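Local atomic coordinates of ribonucleoside triphosphate reductase (PDB entry 1L1L), a protein that reduces ribonucleoside triphosphates to deoxyribonucleotides with the help of a B12 cofactor, as a class II ribonucleotide reductase that works as an allosterically regulated monomer. Residues S132-S137 / W227-A232; R125-G130 / V146-S151; A232-L237 / Q248-D253; R177-I182 / H238-N243; E286-K291 / A302-L307. One frame throughout, in Å; residues are numbered along the deposited sequence.

In the fold
All five contacts are buried, and they differ chiefly in chemistry. Contacts 1 and 3 hold the same helix, 224-236, and share Ala-232; both are purely apolar, the first against a loop and the second against strand 249-253. Contact 5 is likewise apolar, between helices 275-289 and 298-313. Polar bonds across the segments appear in contacts 2 and 4: hydroxyls in contact 2, backbone and carboxylate groups in contact 4. Polar atoms also join contacts, Ser-147 meeting Asp-236 between contacts 2 and 3, and Asn-289 of contact 5 meeting Ile-182 and His-238 of contact 4.

Contact 1 of 5, residues S132-S137 / W227-A232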
# COMPACT_ATOMS: atom_id res chain seq x y z
N SER A 132 -7.32 -23.53 -2.90
CA SER A 132 -6.96 -22.46 -2.00
C SER A 132 -7.60 -22.69 -0.64
O SER A 132 -8.46 -23.56 -0.49
CB SER A 132 -7.43 -21.12 -2.57
OG SER A 132 -6.98 -20.94 -3.91
N LYS A 133 -7.19 -21.90 0.34
CA LYS A 133 -7.74 -22.02 1.69
C LYS A 133 -9.24 -21.76 1.70
O LYS A 133 -9.98 -22.37 2.47
CB LYS A 133 -7.02 -21.05 2.64
CG LYS A 133 -5.78 -21.64 3.30
CD LYS A 133 -4.87 -22.35 2.30
CE LYS A 133 -3.70 -23.02 3.00
NZ LYS A 133 -4.16 -23.94 4.08
N ILE A 134 -9.68 -20.85 0.84
CA ILE A 134 -11.10 -20.51 0.73
C ILE A 134 -11.68 -21.10 -0.55
O ILE A 134 -11.21 -20.80 -1.65
CB ILE A 134 -11.32 -18.99 0.71
CG1 ILE A 134 -10.83 -18.38 2.02
CG2 ILE A 134 -12.79 -18.69 0.50
CD1 ILE A 134 -10.91 -16.86 2.07
N VAL A 135 -12.69 -21.95 -0.41
CA VAL A 135 -13.33 -22.57 -1.57
C VAL A 135 -14.79 -22.85 -1.22
O VAL A 135 -15.09 -23.63 -0.32
CB VAL A 135 -12.66 -23.91 -1.96
CG1 VAL A 135 -13.43 -24.56 -3.10
CG2 VAL A 135 -11.20 -23.66 -2.35
N PRO A 136 -15.72 -22.19 -1.93
CA PRO A 136 -17.15 -22.40 -1.67
C PRO A 136 -17.52 -23.89 -1.74
O PRO A 136 -17.03 -24.62 -2.60
CB PRO A 136 -17.83 -21.58 -2.76
CG PRO A 136 -16.85 -20.44 -2.95
CD PRO A 136 -15.53 -21.17 -2.98
N SER A 137 -18.37 -24.33 -0.82
CA SER A 137 -18.80 -25.73 -0.75
C SER A 137 -19.51 -26.20 -2.02
O SER A 137 -19.39 -27.36 -2.40
CB SER A 137 -19.73 -25.92 0.44
OG SER A 137 -20.92 -25.17 0.28
N TRP A 227 -17.09 -14.47 6.33
CA TRP A 227 -17.51 -13.25 5.65
C TRP A 227 -17.36 -13.37 4.15
O TRP A 227 -18.27 -13.00 3.39
CB TRP A 227 -16.67 -12.06 6.14
CG TRP A 227 -17.08 -11.50 7.48
CD1 TRP A 227 -17.43 -12.20 8.59
CD2 TRP A 227 -17.14 -10.11 7.85
NE1 TRP A 227 -17.72 -11.35 9.63
CE2 TRP A 227 -17.54 -10.06 9.20
CE3 TRP A 227 -16.90 -8.91 7.16
CZ2 TRP A 227 -17.71 -8.85 9.88
CZ3 TRP A 227 -17.06 -7.71 7.84
CH2 TRP A 227 -17.46 -7.69 9.19
N VAL A 228 -16.21 -13.88 3.71
CA VAL A 228 -15.93 -14.06 2.29
C VAL A 228 -16.90 -15.06 1.64
O VAL A 228 -17.50 -14.75 0.61
CB VAL A 228 -14.47 -14.56 2.07
CG1 VAL A 228 -14.25 -14.86 0.58
CG2 VAL A 228 -13.47 -13.50 2.55
N LEU A 229 -17.04 -16.23 2.24
CA LEU A 229 -17.93 -17.27 1.72
C LEU A 229 -19.39 -16.80 1.62
O LEU A 229 -20.11 -17.20 0.70
CB LEU A 229 -17.84 -18.53 2.59
CG LEU A 229 -16.48 -19.23 2.60
CD1 LEU A 229 -16.50 -20.43 3.53
CD2 LEU A 229 -16.11 -19.66 1.19
N ALA A 230 -19.81 -15.95 2.56
CA ALA A 230 -21.19 -15.44 2.57
C ALA A 230 -21.45 -14.47 1.41
O ALA A 230 -22.56 -14.40 0.87
CB ALA A 230 -21.46 -14.75 3.88
N ASN A 231 -20.43 -13.71 1.04
CA ASN A 231 -20.57 -12.77 -0.07
C ASN A 231 -20.45 -13.59 -1.35
O ASN A 231 -21.11 -13.29 -2.35
CB ASN A 231 -19.48 -11.70 -0.01
CG ASN A 231 -19.56 -10.72 -1.17
OD1 ASN A 231 -20.56 -10.02 -1.34
ND2 ASN A 231 -18.51 -10.68 -1.98
N ALA A 232 -19.62 -14.63 -1.31
CA ALA A 232 -19.41 -15.51 -2.46
C ALA A 232 -20.70 -16.26 -2.81
O ALA A 232 -21.03 -16.42 -3.99
CB ALA A 232 -18.28 -16.51 -2.18
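Ile-134 and Leu-229 make the closest meeting between loop 132-137 and helix segment 227-232, with Ile-134 CG2 3.5 Å from Leu-229 CD2. The contact is wholly apolar packing. Ile-134 brings both branches into play: CG2 lies 4.1 Å from Val-228 CG1, and CD1 approaches the same methyl, the two side chains crossing at about a right angle. With CG2 anti to the backbone N, the methyl stands beside the carbonyl carbon and can touch both helix residues. A branched residue therefore suits this place. Pro-136 adds a rigid apolar ring, its CG 4.3 Å from both Leu-229 CD2 and Ala-232 CB, and the small Ala-232 lets the ring come close to the helix. Leu-229 CD2 thus touches both Ile-134 and Pro-136. Around this patch, Ile-134, Val-228 and Ala-232 also touch helix 148-158, while Leu-229 reaches Tyr-218 of strand 216-219, placing the loop against helix 224-236 where these elements meet.

Contact 2 of 5, residues R125-G130 / V146-S151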
# COMPACT_ATOMS: atom_id res chain seq x y z
N ARG A 125 -12.94 -10.95 -13.50
CA ARG A 125 -13.53 -11.84 -14.50
C ARG A 125 -13.76 -13.18 -13.81
O ARG A 125 -12.99 -13.57 -12.92
CB ARG A 125 -12.59 -12.04 -15.68
CG ARG A 125 -11.24 -12.63 -15.31
CD ARG A 125 -10.50 -13.10 -16.56
NE ARG A 125 -9.09 -13.40 -16.32
CZ ARG A 125 -8.10 -12.51 -16.42
NH1 ARG A 125 -8.36 -11.26 -16.77
NH2 ARG A 125 -6.85 -12.89 -16.19
N PRO A 126 -14.82 -13.90 -14.20
CA PRO A 126 -15.07 -15.20 -13.56
C PRO A 126 -13.80 -16.05 -13.59
O PRO A 126 -13.10 -16.10 -14.60
CB PRO A 126 -16.19 -15.79 -14.41
CG PRO A 126 -16.97 -14.54 -14.80
CD PRO A 126 -15.86 -13.59 -15.20
N GLN A 127 -13.50 -16.69 -12.47
CA GLN A 127 -12.30 -17.52 -12.37
C GLN A 127 -12.55 -18.68 -11.42
O GLN A 127 -13.50 -18.66 -10.64
CB GLN A 127 -11.12 -16.71 -11.81
CG GLN A 127 -10.63 -15.58 -12.67
CD GLN A 127 -9.52 -14.79 -12.01
OE1 GLN A 127 -8.51 -15.36 -11.59
NE2 GLN A 127 -9.70 -13.48 -11.91
N LYS A 128 -11.68 -19.68 -11.48
CA LYS A 128 -11.78 -20.83 -10.59
C LYS A 128 -11.07 -20.47 -9.29
O LYS A 128 -10.08 -19.73 -9.30
CB LYS A 128 -11.10 -22.05 -11.21
CG LYS A 128 -9.61 -21.88 -11.39
CD LYS A 128 -8.96 -23.11 -12.00
CE LYS A 128 -7.44 -22.94 -12.10
NZ LYS A 128 -6.76 -24.12 -12.70
N TYR A 129 -11.56 -20.99 -8.17
CA TYR A 129 -10.94 -20.72 -6.88
C TYR A 129 -9.65 -21.53 -6.76
O TYR A 129 -8.72 -21.14 -6.04
CB TYR A 129 -11.88 -21.11 -5.73
CG TYR A 129 -12.91 -20.06 -5.40
CD1 TYR A 129 -13.99 -19.81 -6.25
CD2 TYR A 129 -12.80 -19.31 -4.23
CE1 TYR A 129 -14.93 -18.82 -5.94
CE2 TYR A 129 -13.73 -18.33 -3.91
CZ TYR A 129 -14.79 -18.09 -4.77
OH TYR A 129 -15.67 -17.09 -4.45
N GLY A 130 -9.61 -22.66 -7.47
CA GLY A 130 -8.45 -23.51 -7.42
C GLY A 130 -8.30 -24.07 -6.02
O GLY A 130 -9.17 -23.88 -5.18
N VAL A 146 -18.30 -16.50 -10.74
CA VAL A 146 -18.33 -15.04 -10.84
C VAL A 146 -17.81 -14.38 -9.56
O VAL A 146 -17.25 -13.29 -9.61
CB VAL A 146 -19.75 -14.54 -11.09
CG1 VAL A 146 -19.79 -13.03 -11.05
CG2 VAL A 146 -20.24 -15.05 -12.44
N SER A 147 -17.99 -15.06 -8.43
CA SER A 147 -17.58 -14.54 -7.13
C SER A 147 -16.08 -14.61 -6.82
O SER A 147 -15.60 -13.90 -5.94
CB SER A 147 -18.33 -15.29 -6.03
OG SER A 147 -17.90 -16.64 -5.97
N MET A 148 -15.34 -15.46 -7.53
CA MET A 148 -13.92 -15.61 -7.25
C MET A 148 -13.09 -14.32 -7.09
O MET A 148 -12.53 -14.09 -6.02
CB MET A 148 -13.27 -16.52 -8.31
CG MET A 148 -11.84 -16.94 -7.98
SD MET A 148 -10.63 -15.57 -8.11
CE MET A 148 -9.05 -16.46 -7.87
N PRO A 149 -13.01 -13.47 -8.13
CA PRO A 149 -12.22 -12.24 -7.99
C PRO A 149 -12.64 -11.33 -6.85
O PRO A 149 -11.81 -10.62 -6.28
CB PRO A 149 -12.39 -11.57 -9.36
CG PRO A 149 -13.76 -12.04 -9.79
CD PRO A 149 -13.72 -13.50 -9.42
N PHE A 150 -13.93 -11.36 -6.51
CA PHE A 150 -14.44 -10.53 -5.43
C PHE A 150 -14.03 -11.13 -4.09
O PHE A 150 -13.80 -10.40 -3.12
CB PHE A 150 -15.96 -10.43 -5.49
CG PHE A 150 -16.47 -9.82 -6.77
CD1 PHE A 150 -16.44 -8.44 -6.95
CD2 PHE A 150 -16.96 -10.63 -7.78
CE1 PHE A 150 -16.89 -7.87 -8.14
CE2 PHE A 150 -17.41 -10.07 -8.99
CZ PHE A 150 -17.37 -8.69 -9.17
N SER A 151 -13.98 -12.46 -4.05
CA SER A 151 -13.59 -13.15 -2.82
C SER A 151 -12.12 -12.89 -2.54
O SER A 151 -11.72 -12.71 -1.38
CB SER A 151 -13.82 -14.66 -2.96
OG SER A 151 -15.21 -14.95 -3.02
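Tyr-129 OH is hydrogen-bonded to Ser-151 OG at 2.6 Å and lies 2.7 Å from Ser-147 OG. Ser-147 OG approaches the ring edge in its plane and is also hydrogen-bonded to Asp-236 of helix 224-236, so the tyrosine belongs to a small buried polar network. Serines fit these two positions because a short side chain can bring its hydroxyl up to the phenol oxygen. Over one face of that ring lies Met-148 CG, 4.1 Å from the Tyr-129 centroid and 16° off the normal, a CH-pi contact. Met-148, with CG anti to its backbone N (chi1 -170°) and the chain bent at chi2, carries SD across to Gln-127, 3.9 Å from Gln-127 CB. Gln-127 OE1 accepts a hydrogen bond from Asn-415. Farther out, Pro-149 CG packs 3.6 Å from Arg-125 O, and Pro-126 CG lies alongside Val-146 CG2 at 4.1 Å. The short strand 127-128 and the start of helix 148-158 are thus tied by mixed chemistry: the hydroxyl contacts fix the far end of the tyrosine ring, and Met-148 limits its tilt on one face.

Contact 3 of 5, residues A232-L237 / Q248-D253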
# COMPACT_ATOMS: atom_id res chain seq x y z
N ALA A 232 -19.62 -14.63 -1.31
CA ALA A 232 -19.41 -15.51 -2.46
C ALA A 232 -20.70 -16.26 -2.81
O ALA A 232 -21.03 -16.42 -3.99
CB ALA A 232 -18.28 -16.51 -2.18
N LEU A 233 -21.40 -16.70 -1.77
CA LEU A 233 -22.66 -17.42 -1.94
C LEU A 233 -23.70 -16.47 -2.55
O LEU A 233 -24.33 -16.80 -3.56
CB LEU A 233 -23.16 -17.92 -0.57
CG LEU A 233 -24.55 -18.57 -0.52
CD1 LEU A 233 -24.59 -19.75 -1.48
CD2 LEU A 233 -24.87 -19.00 0.91
N LEU A 234 -23.86 -15.30 -1.94
CA LEU A 234 -24.80 -14.29 -2.42
C LEU A 234 -24.60 -13.96 -3.90
O LEU A 234 -25.57 -13.86 -4.66
CB LEU A 234 -24.66 -13.01 -1.60
CG LEU A 234 -25.48 -11.83 -2.14
CD1 LEU A 234 -26.97 -12.20 -2.13
CD2 LEU A 234 -25.22 -10.60 -1.31
N ILE A 235 -23.35 -13.78 -4.30
CA ILE A 235 -23.03 -13.46 -5.68
C ILE A 235 -23.31 -14.63 -6.63
O ILE A 235 -24.03 -14.47 -7.63
CB ILE A 235 -21.55 -13.04 -5.83
CG1 ILE A 235 -21.30 -11.70 -5.14
CG2 ILE A 235 -21.18 -12.96 -7.30
CD1 ILE A 235 -19.83 -11.31 -5.04
N ASP A 236 -22.75 -15.79 -6.33
CA ASP A 236 -22.92 -16.96 -7.18
C ASP A 236 -24.38 -17.43 -7.39
O ASP A 236 -24.66 -18.16 -8.35
CB ASP A 236 -22.07 -18.14 -6.67
CG ASP A 236 -20.56 -17.91 -6.85
OD1 ASP A 236 -20.16 -17.31 -7.87
OD2 ASP A 236 -19.77 -18.36 -5.99
N LEU A 237 -25.29 -17.02 -6.51
CA LEU A 237 -26.69 -17.41 -6.63
C LEU A 237 -27.43 -16.60 -7.69
O LEU A 237 -28.61 -16.84 -7.96
CB LEU A 237 -27.42 -17.26 -5.30
CG LEU A 237 -27.13 -18.30 -4.21
CD1 LEU A 237 -28.01 -18.00 -3.00
CD2 LEU A 237 -27.41 -19.71 -4.73
N GLN A 248 -33.88 -18.93 -5.57
CA GLN A 248 -33.78 -17.48 -5.46
C GLN A 248 -34.14 -16.98 -4.07
O GLN A 248 -34.58 -15.84 -3.90
CB GLN A 248 -34.68 -16.81 -6.50
CG GLN A 248 -34.49 -17.33 -7.91
CD GLN A 248 -35.42 -16.68 -8.92
OE1 GLN A 248 -35.82 -17.30 -9.91
NE2 GLN A 248 -35.76 -15.41 -8.69
N LYS A 249 -33.97 -17.84 -3.07
CA LYS A 249 -34.27 -17.48 -1.70
C LYS A 249 -33.06 -17.77 -0.82
O LYS A 249 -32.73 -18.92 -0.57
CB LYS A 249 -35.48 -18.26 -1.20
CG LYS A 249 -36.77 -17.92 -1.93
CD LYS A 249 -37.97 -18.65 -1.34
CE LYS A 249 -39.27 -18.24 -2.03
NZ LYS A 249 -40.48 -18.90 -1.45
N LEU A 250 -32.39 -16.71 -0.38
CA LEU A 250 -31.20 -16.84 0.45
C LEU A 250 -31.37 -16.23 1.84
O LEU A 250 -31.86 -15.11 1.99
CB LEU A 250 -30.00 -16.20 -0.24
CG LEU A 250 -28.69 -16.24 0.55
CD1 LEU A 250 -28.39 -17.67 0.97
CD2 LEU A 250 -27.55 -15.66 -0.29
N ILE A 251 -30.96 -16.98 2.85
CA ILE A 251 -31.04 -16.52 4.22
C ILE A 251 -29.66 -16.67 4.85
O ILE A 251 -29.20 -17.78 5.08
CB ILE A 251 -32.03 -17.35 5.05
CG1 ILE A 251 -33.40 -17.38 4.37
CG2 ILE A 251 -32.14 -16.77 6.46
CD1 ILE A 251 -34.39 -18.36 4.99
N LEU A 252 -28.99 -15.55 5.10
CA LEU A 252 -27.67 -15.58 5.72
C LEU A 252 -27.80 -15.23 7.20
O LEU A 252 -28.30 -14.16 7.56
CB LEU A 252 -26.73 -14.59 5.01
CG LEU A 252 -26.41 -14.92 3.55
CD1 LEU A 252 -25.53 -13.84 2.95
CD2 LEU A 252 -25.72 -16.27 3.47
N ASP A 253 -27.36 -16.15 8.05
CA ASP A 253 -27.45 -15.98 9.50
C ASP A 253 -26.10 -15.49 10.07
O ASP A 253 -25.11 -16.22 10.02
CB ASP A 253 -27.81 -17.32 10.16
CG ASP A 253 -28.30 -17.16 11.58
OD1 ASP A 253 -27.72 -16.35 12.33
OD2 ASP A 253 -29.26 -17.86 11.96
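Leu-250 of the strand is met from three directions, by two leucines of helix 232-236 and by Leu-237 just past its end. Leu-237 and Leu-234 each stand nearly perpendicular to it, whereas Leu-233 comes at a slant. The CD2 branch of Leu-250 does most of the touching: Leu-237 CD1 stands 3.6 Å from Leu-250 CD2, and the backbone carbon Leu-234 CA is 3.7 Å from Leu-250 CD2, so this methyl reaches the helix main chain itself. Leu-234 CD1 approaches the same methyl at 4.0 Å. The other branch, Leu-250 CD1, faces Leu-233 CD2 at 3.8 Å. A chi1 of 178° sends the CG fork of Leu-250 out from the strand, so that each methyl finds a different part of the helix. Leu-233 CD2 also touches Leu-252 CD2 at 3.8 Å, the two side chains sliding past each other in opposite directions. Leu-250 and Leu-252 both point toward the helix, while Ile-251 between them points away. Helix 232-236 and strand 249-253 run nearly antiparallel, 171°, with a closest axis approach of 10.1 Å, within the beta-alpha-beta unit of strand 216-219, helix 224-236 and strand 249-253. With hydrogen bonds between the segments absent, cohesion here rests on shape and the burial of branched aliphatic groups; leucine, long and forked, can bridge from the strand to the helix surface.

Contact 4 of 5, residues R177-I182 / H238-N243; sequences RVDFAI and HFAQTN
The imidazole of His-238 carries Ile-182 CG1 over one face, 3.5 Å from the ring centroid and 17° off its normal in a CH-pi contact, while Val-178 CG1 lies near its plane at the edge, 4.0 Å from CD2 of His-238. Phe-180 O comes obliquely to within 3.1 Å of His-238 CD2. ND1 bonds to Leu-234 O and NE2 to Asn-289 OD1, so both nitrogens are satisfied in this buried site. The Phe-180 ring has Asp-179 CB over the centre of one face, and its CD2 lies 3.6 Å from Asn-243 ND2, with ring and amide planes 78° apart. Two hydrogen bonds join the segments, one between backbones and one to a side chain. Phe-180 N donates to His-238 O at 3.1 Å, from above the carbonyl plane. Asp-179 OD1 accepts from Ala-240 N at 3.1 Å on its anti side; chi1 of -75° brings OD1 to that N-H, at the start of the 3-10 segment 240-241. Two loops, leading into strands 183-187 and 249-253, are thus pinned together at one end of a parallel sheet.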
# COMPACT_ATOMS: atom_id res chain seq x y z
N ARG A 177 -24.83 -13.13 -17.92
CA ARG A 177 -26.02 -12.36 -17.61
C ARG A 177 -26.50 -12.69 -16.20
O ARG A 177 -26.42 -13.83 -15.76
CB ARG A 177 -27.13 -12.66 -18.61
CG ARG A 177 -27.31 -14.14 -18.92
CD ARG A 177 -28.59 -14.39 -19.74
NE ARG A 177 -28.65 -15.76 -20.25
CZ ARG A 177 -29.71 -16.29 -20.86
NH1 ARG A 177 -30.81 -15.56 -21.04
NH2 ARG A 177 -29.67 -17.54 -21.32
N VAL A 178 -26.99 -11.68 -15.48
CA VAL A 178 -27.51 -11.89 -14.14
C VAL A 178 -28.82 -12.67 -14.29
O VAL A 178 -29.87 -12.08 -14.53
CB VAL A 178 -27.79 -10.55 -13.42
CG1 VAL A 178 -28.28 -10.81 -12.00
CG2 VAL A 178 -26.53 -9.68 -13.39
N ASP A 179 -28.73 -13.99 -14.14
CA ASP A 179 -29.88 -14.88 -14.29
C ASP A 179 -31.01 -14.80 -13.26
O ASP A 179 -32.18 -14.96 -13.63
CB ASP A 179 -29.40 -16.33 -14.36
CG ASP A 179 -28.79 -16.67 -15.69
OD1 ASP A 179 -28.11 -17.72 -15.79
OD2 ASP A 179 -29.00 -15.91 -16.66
N PHE A 180 -30.69 -14.58 -11.99
CA PHE A 180 -31.73 -14.53 -10.96
C PHE A 180 -31.62 -13.39 -9.97
O PHE A 180 -30.54 -13.10 -9.45
CB PHE A 180 -31.75 -15.84 -10.15
CG PHE A 180 -31.56 -17.07 -10.98
CD1 PHE A 180 -32.48 -17.42 -11.96
CD2 PHE A 180 -30.44 -17.88 -10.79
CE1 PHE A 180 -32.30 -18.56 -12.73
CE2 PHE A 180 -30.25 -19.02 -11.56
CZ PHE A 180 -31.18 -19.37 -12.53
N ALA A 181 -32.74 -12.73 -9.69
CA ALA A 181 -32.77 -11.66 -8.71
C ALA A 181 -32.98 -12.41 -7.40
O ALA A 181 -34.00 -13.07 -7.23
CB ALA A 181 -33.93 -10.73 -8.96
N ILE A 182 -32.02 -12.31 -6.49
CA ILE A 182 -32.10 -13.03 -5.23
C ILE A 182 -32.82 -12.30 -4.10
O ILE A 182 -32.62 -11.11 -3.88
CB ILE A 182 -30.69 -13.41 -4.72
CG1 ILE A 182 -29.98 -14.26 -5.78
CG2 ILE A 182 -30.80 -14.16 -3.39
CD1 ILE A 182 -30.68 -15.55 -6.14
N HIS A 238 -26.74 -15.62 -8.27
CA HIS A 238 -27.36 -14.79 -9.29
C HIS A 238 -27.09 -15.36 -10.68
O HIS A 238 -27.63 -14.86 -11.66
CB HIS A 238 -26.80 -13.36 -9.22
CG HIS A 238 -27.35 -12.53 -8.10
ND1 HIS A 238 -26.99 -12.72 -6.78
CD2 HIS A 238 -28.24 -11.51 -8.10
CE1 HIS A 238 -27.63 -11.85 -6.03
NE2 HIS A 238 -28.39 -11.10 -6.80
N PHE A 239 -26.29 -16.42 -10.75
CA PHE A 239 -25.92 -17.03 -12.02
C PHE A 239 -26.21 -18.52 -12.12
O PHE A 239 -25.76 -19.32 -11.29
CB PHE A 239 -24.44 -16.75 -12.31
CG PHE A 239 -24.05 -15.30 -12.18
CD1 PHE A 239 -23.87 -14.73 -10.92
CD2 PHE A 239 -23.93 -14.49 -13.30
CE1 PHE A 239 -23.57 -13.37 -10.78
CE2 PHE A 239 -23.63 -13.13 -13.18
CZ PHE A 239 -23.45 -12.57 -11.92
N ALA A 240 -26.96 -18.90 -13.15
CA ALA A 240 -27.33 -20.29 -13.37
C ALA A 240 -26.18 -21.28 -13.31
O ALA A 240 -26.33 -22.39 -12.81
CB ALA A 240 -28.06 -20.42 -14.71
N GLN A 241 -25.02 -20.89 -13.84
CA GLN A 241 -23.84 -21.75 -13.86
C GLN A 241 -23.46 -22.28 -12.48
O GLN A 241 -22.90 -23.37 -12.35
CB GLN A 241 -22.65 -20.99 -14.44
CG GLN A 241 -22.18 -19.84 -13.56
CD GLN A 241 -21.07 -19.03 -14.20
OE1 GLN A 241 -21.30 -18.33 -15.18
NE2 GLN A 241 -19.86 -19.14 -13.65
N THR A 242 -23.77 -21.50 -11.45
CA THR A 242 -23.45 -21.88 -10.07
C THR A 242 -24.72 -21.91 -9.22
O THR A 242 -24.68 -21.63 -8.02
CB THR A 242 -22.45 -20.89 -9.44
OG1 THR A 242 -22.89 -19.55 -9.66
CG2 THR A 242 -21.07 -21.07 -10.04
N ASN A 243 -25.84 -22.24 -9.86
CA ASN A 243 -27.12 -22.32 -9.18
C ASN A 243 -28.12 -23.12 -10.02
O ASN A 243 -29.13 -22.59 -10.49
CB ASN A 243 -27.68 -20.91 -8.93
CG ASN A 243 -28.94 -20.93 -8.09
OD1 ASN A 243 -29.39 -21.99 -7.63
ND2 ASN A 243 -29.53 -19.76 -7.88

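Contact 5 of 5, residues E286-K291 / A302-L307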
# COMPACT_ATOMS: atom_id res chain seq x y z
N GLU A 286 -28.45 -5.45 -4.31
CA GLU A 286 -29.19 -4.50 -5.14
C GLU A 286 -28.50 -4.31 -6.49
O GLU A 286 -29.14 -4.44 -7.54
CB GLU A 286 -29.30 -3.14 -4.43
CG GLU A 286 -30.23 -3.16 -3.24
CD GLU A 286 -30.47 -1.77 -2.66
OE1 GLU A 286 -29.50 -1.16 -2.15
OE2 GLU A 286 -31.62 -1.29 -2.73
N VAL A 287 -27.21 -4.00 -6.46
CA VAL A 287 -26.46 -3.81 -7.70
C VAL A 287 -26.66 -5.01 -8.62
O VAL A 287 -26.81 -4.85 -9.83
CB VAL A 287 -24.94 -3.65 -7.44
CG1 VAL A 287 -24.19 -3.63 -8.76
CG2 VAL A 287 -24.68 -2.38 -6.64
N LEU A 288 -26.65 -6.20 -8.04
CA LEU A 288 -26.83 -7.41 -8.83
C LEU A 288 -28.28 -7.56 -9.30
O LEU A 288 -28.53 -7.85 -10.47
CB LEU A 288 -26.40 -8.64 -8.03
CG LEU A 288 -24.90 -8.79 -7.77
CD1 LEU A 288 -24.65 -9.87 -6.73
CD2 LEU A 288 -24.19 -9.13 -9.07
N ASN A 289 -29.23 -7.36 -8.39
CA ASN A 289 -30.66 -7.48 -8.72
C ASN A 289 -31.07 -6.44 -9.77
O ASN A 289 -31.77 -6.76 -10.73
CB ASN A 289 -31.54 -7.32 -7.48
CG ASN A 289 -31.53 -8.55 -6.58
OD1 ASN A 289 -31.06 -9.63 -6.98
ND2 ASN A 289 -32.06 -8.41 -5.37
N ASN A 290 -30.64 -5.19 -9.56
CA ASN A 290 -30.95 -4.08 -10.46
C ASN A 290 -30.57 -4.38 -11.91
O ASN A 290 -30.96 -3.64 -12.82
CB ASN A 290 -30.22 -2.82 -9.99
CG ASN A 290 -30.82 -2.23 -8.73
OD1 ASN A 290 -31.21 -2.96 -7.81
ND2 ASN A 290 -30.89 -0.90 -8.67
N LYS A 291 -29.82 -5.45 -12.12
CA LYS A 291 -29.40 -5.86 -13.45
C LYS A 291 -29.86 -7.29 -13.74
O LYS A 291 -29.35 -7.95 -14.64
CB LYS A 291 -27.88 -5.77 -13.59
CG LYS A 291 -27.34 -4.35 -13.61
CD LYS A 291 -28.01 -3.52 -14.70
CE LYS A 291 -27.37 -2.15 -14.84
NZ LYS A 291 -26.01 -2.23 -15.45
N ALA A 302 -17.20 -2.38 -10.34
CA ALA A 302 -16.43 -1.50 -9.46
C ALA A 302 -17.25 -1.13 -8.22
O ALA A 302 -16.71 -1.01 -7.13
CB ALA A 302 -15.99 -0.24 -10.21
N ASP A 303 -18.56 -0.94 -8.38
CA ASP A 303 -19.40 -0.60 -7.23
C ASP A 303 -19.36 -1.75 -6.19
O ASP A 303 -19.28 -1.50 -5.00
CB ASP A 303 -20.86 -0.36 -7.64
CG ASP A 303 -21.14 1.09 -8.03
OD1 ASP A 303 -20.44 2.00 -7.52
OD2 ASP A 303 -22.08 1.33 -8.84
N ILE A 304 -19.44 -2.99 -6.66
CA ILE A 304 -19.42 -4.12 -5.75
C ILE A 304 -18.07 -4.12 -5.00
O ILE A 304 -18.04 -4.25 -3.79
CB ILE A 304 -19.63 -5.44 -6.50
CG1 ILE A 304 -21.11 -5.54 -6.95
CG2 ILE A 304 -19.29 -6.63 -5.63
CD1 ILE A 304 -21.39 -6.73 -7.86
N CYS A 305 -16.98 -3.95 -5.74
CA CYS A 305 -15.65 -3.91 -5.11
C CYS A 305 -15.57 -2.78 -4.10
O CYS A 305 -14.99 -2.93 -3.02
CB CYS A 305 -14.56 -3.73 -6.16
SG CYS A 305 -14.30 -5.17 -7.17
N ASN A 306 -16.16 -1.63 -4.45
CA ASN A 306 -16.16 -0.49 -3.56
C ASN A 306 -16.97 -0.76 -2.30
O ASN A 306 -16.57 -0.35 -1.21
CB ASN A 306 -16.75 0.75 -4.26
CG ASN A 306 -15.87 1.28 -5.39
OD1 ASN A 306 -16.21 2.30 -6.01
ND2 ASN A 306 -14.75 0.59 -5.67
N LEU A 307 -18.12 -1.41 -2.46
CA LEU A 307 -19.00 -1.72 -1.33
C LEU A 307 -18.27 -2.65 -0.36
O LEU A 307 -18.41 -2.54 0.85
CB LEU A 307 -20.28 -2.40 -1.82
CG LEU A 307 -21.28 -1.48 -2.55
CD1 LEU A 307 -22.41 -2.30 -3.18
CD2 LEU A 307 -21.83 -0.46 -1.56
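Val-287 and Ile-304 meet because their first torsions turn one branch of each toward the other: CG1 of Val-287 is anti to its backbone N (chi1 173°), while CG1 of Ile-304 is anti to its carbonyl carbon (chi1 -73°). The two CG1 atoms of Val-287 and Ile-304 stand 4.1 Å apart. The second branch of the valine, CG2, reaches Leu-307 CD1 at 4.1 Å, the two side chains pointing at each other tip to tip. A short forked residue is apt here, since it serves one partner with each methyl. Beyond it, Ile-304 extends to CD1, which lies 3.9 Å from Leu-288 CD2 as the two chains cross roughly square to each other. Asp-303 touches Val-287 with its CB alone, and its OD1 is hydrogen-bonded to His-346 and salt-bridged to Arg-347. Ile-304 also packs on Phe-150 of helix 148-158. This is aliphatic packing, free of hydrogen bonds between the segments, of two consecutive helices, 275-289 and 298-313, joined by a short connection.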